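Local coordinates for protein probable acetyltransferases (Chromobacterium violaceum, PDB 3PZJ) that probably transfers an acetyl group from acetyl-coenzyme A to an amine acceptor, perhaps a protein N-terminus, as a member of the GNAT acetyltransferase family, at residues A51-F54 / R55-A58. Sequence-based numbering, arbitrary orientation.
Sequences AALF and RLFA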
ATOM      1  N   ALA A  51       4.559 -24.104 -16.871  1.00 30.92           N
ATOM      2  CA  ALA A  51       3.627 -25.187 -17.302  1.00 32.92           C
ATOM      3  C   ALA A  51       3.281 -26.151 -16.164  1.00 31.82           C
ATOM      4  O   ALA A  51       2.133 -26.525 -16.013  1.00 32.33           O
ATOM      5  CB  ALA A  51       4.206 -25.962 -18.525  1.00 33.91           C
ATOM      6  N   ALA A  52       4.252 -26.447 -15.307  1.00 31.26           N
ATOM      7  CA  ALA A  52       3.999 -27.305 -14.165  1.00 31.65           C
ATOM      8  C   ALA A  52       3.023 -26.647 -13.233  1.00 30.86           C
ATOM      9  O   ALA A  52       2.105 -27.315 -12.716  1.00 29.80           O
ATOM     10  CB  ALA A  52       5.255 -27.671 -13.446  1.00 31.81           C
ATOM     11  N   LEU A  53       3.210 -25.352 -12.982  1.00 28.65           N
ATOM     12  CA  LEU A  53       2.317 -24.678 -12.033  1.00 27.86           C
ATOM     13  C   LEU A  53       0.944 -24.575 -12.637  1.00 29.08           C
ATOM     14  O   LEU A  53      -0.022 -24.713 -11.935  1.00 30.07           O
ATOM     15  CB  LEU A  53       2.845 -23.273 -11.675  1.00 26.20           C
ATOM     16  CG  LEU A  53       4.066 -23.326 -10.742  1.00 22.29           C
ATOM     17  CD1 LEU A  53       4.677 -21.913 -10.736  1.00 22.24           C
ATOM     18  CD2 LEU A  53       3.744 -23.812  -9.309  1.00 25.09           C
ATOM     19  N   PHE A  54       0.861 -24.301 -13.944  1.00 26.92           N
ATOM     20  CA  PHE A  54      -0.434 -24.231 -14.581  1.00 30.31           C
ATOM     21  C   PHE A  54      -1.234 -25.506 -14.337  1.00 30.88           C
ATOM     22  O   PHE A  54      -2.395 -25.448 -13.956  1.00 30.94           O
ATOM     23  CB  PHE A  54      -0.239 -24.015 -16.079  1.00 30.57           C
ATOM     24  CG  PHE A  54      -1.503 -24.035 -16.857  1.00 29.86           C
ATOM     25  CD1 PHE A  54      -2.451 -23.082 -16.659  1.00 29.81           C
ATOM     26  CD2 PHE A  54      -1.787 -25.073 -17.710  1.00 33.60           C
ATOM     27  CE1 PHE A  54      -3.589 -23.080 -17.323  1.00 34.14           C
ATOM     28  CE2 PHE A  54      -2.977 -25.082 -18.388  1.00 37.51           C
ATOM     29  CZ  PHE A  54      -3.869 -24.067 -18.201  1.00 33.67           C
ATOM     30  N   ARG A  55      -0.604 -26.653 -14.583  1.00 32.25           N
ATOM     31  CA  ARG A  55      -1.268 -27.990 -14.472  1.00 34.81           C
ATOM     32  C   ARG A  55      -1.777 -28.213 -13.090  1.00 35.15           C
ATOM     33  O   ARG A  55      -2.802 -28.829 -12.921  1.00 35.32           O
ATOM     34  CB  ARG A  55      -0.312 -29.108 -14.767  1.00 34.61           C
ATOM     35  CG  ARG A  55       0.004 -29.173 -16.207  1.00 42.43           C
ATOM     36  CD  ARG A  55       0.930 -30.377 -16.516  1.00 45.93           C
ATOM     37  NE  ARG A  55       1.779 -30.014 -17.631  1.00 49.16           N
ATOM     38  CZ  ARG A  55       3.095 -29.799 -17.590  1.00 47.61           C
ATOM     39  NH1 ARG A  55       3.817 -29.978 -16.480  1.00 47.64           N
ATOM     40  NH2 ARG A  55       3.699 -29.440 -18.713  1.00 52.44           N
ATOM     41  N   LEU A  56      -1.044 -27.710 -12.097  1.00 33.95           N
ATOM     42  CA  LEU A  56      -1.416 -27.929 -10.733  1.00 34.33           C
ATOM     43  C   LEU A  56      -2.832 -27.416 -10.412  1.00 33.46           C
ATOM     44  O   LEU A  56      -3.536 -28.028  -9.579  1.00 34.20           O
ATOM     45  CB  LEU A  56      -0.395 -27.265  -9.831  1.00 34.19           C
ATOM     46  CG  LEU A  56      -0.046 -27.812  -8.494  1.00 39.07           C
ATOM     47  CD1 LEU A  56       0.450 -29.274  -8.630  1.00 42.39           C
ATOM     48  CD2 LEU A  56       1.075 -26.826  -7.942  1.00 39.61           C
ATOM     49  N   PHE A  57      -3.270 -26.326 -11.057  1.00 32.01           N
ATOM     50  CA  PHE A  57      -4.562 -25.731 -10.737  1.00 32.61           C
ATOM     51  C   PHE A  57      -5.575 -25.895 -11.869  1.00 35.76           C
ATOM     52  O   PHE A  57      -6.756 -25.666 -11.652  1.00 34.88           O
ATOM     53  CB  PHE A  57      -4.390 -24.256 -10.401  1.00 32.39           C
ATOM     54  CG  PHE A  57      -3.404 -24.037  -9.327  1.00 32.44           C
ATOM     55  CD1 PHE A  57      -3.725 -24.316  -8.018  1.00 33.20           C
ATOM     56  CD2 PHE A  57      -2.120 -23.629  -9.647  1.00 30.79           C
ATOM     57  CE1 PHE A  57      -2.766 -24.113  -7.035  1.00 34.82           C
ATOM     58  CE2 PHE A  57      -1.165 -23.475  -8.683  1.00 34.34           C
ATOM     59  CZ  PHE A  57      -1.454 -23.697  -7.412  1.00 35.26           C
ATOM     60  N   ALA A  58      -5.081 -26.272 -13.068  1.00 38.69           N
ATOM     61  CA  ALA A  58      -5.893 -26.379 -14.299  1.00 41.09           C
ATOM     62  C   ALA A  58      -7.189 -27.087 -14.017  1.00 42.28           C
ATOM     63  O   ALA A  58      -8.233 -26.768 -14.621  1.00 45.54           O
ATOM     64  CB  ALA A  58      -5.138 -27.171 -15.394  1.00 41.53           C
TER
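R55 folds back over the preceding turn of its helix and lays one face of its guanidinium on the carbonyl oxygen of A51, which sits 3.7 Å above the plane, over its centre. R55 NH2 comes to 3.5 Å from A51 CB, while R55 NH1 lies 3.5 Å from A52 CA. With CG beside the backbone N (chi1 -72°) and a bend at chi3, the chain runs back toward the start of the helix. That same A51 O takes the backbone N-H of R55 in a fairly straight bond, and L56 N bonds to A52 O.

Farther along, i+3 bonds join the i+4 ones: L56 N adds a weak bond to L53 O, and F54 O accepts from both A58 N (2.9 Å) and F57 N (3.2 Å), the latter from above the carbonyl plane, a mix of alpha-helical and 3-10 bonding. A58 CB stands over one face of the F54 ring, offset toward its rim and 4.2 Å from F54 CE2. On the flank carrying L53 and L56, their CD2 methyls meet at 4.3 Å.

The buried side chains of L53 and F57 both pack on F107 of strand 106-114, and F57 also meets the rings of H63 and W64. L53 and F54 reach F78, joining helix 46-58 to helix 75-87 beside the central GNAT sheet.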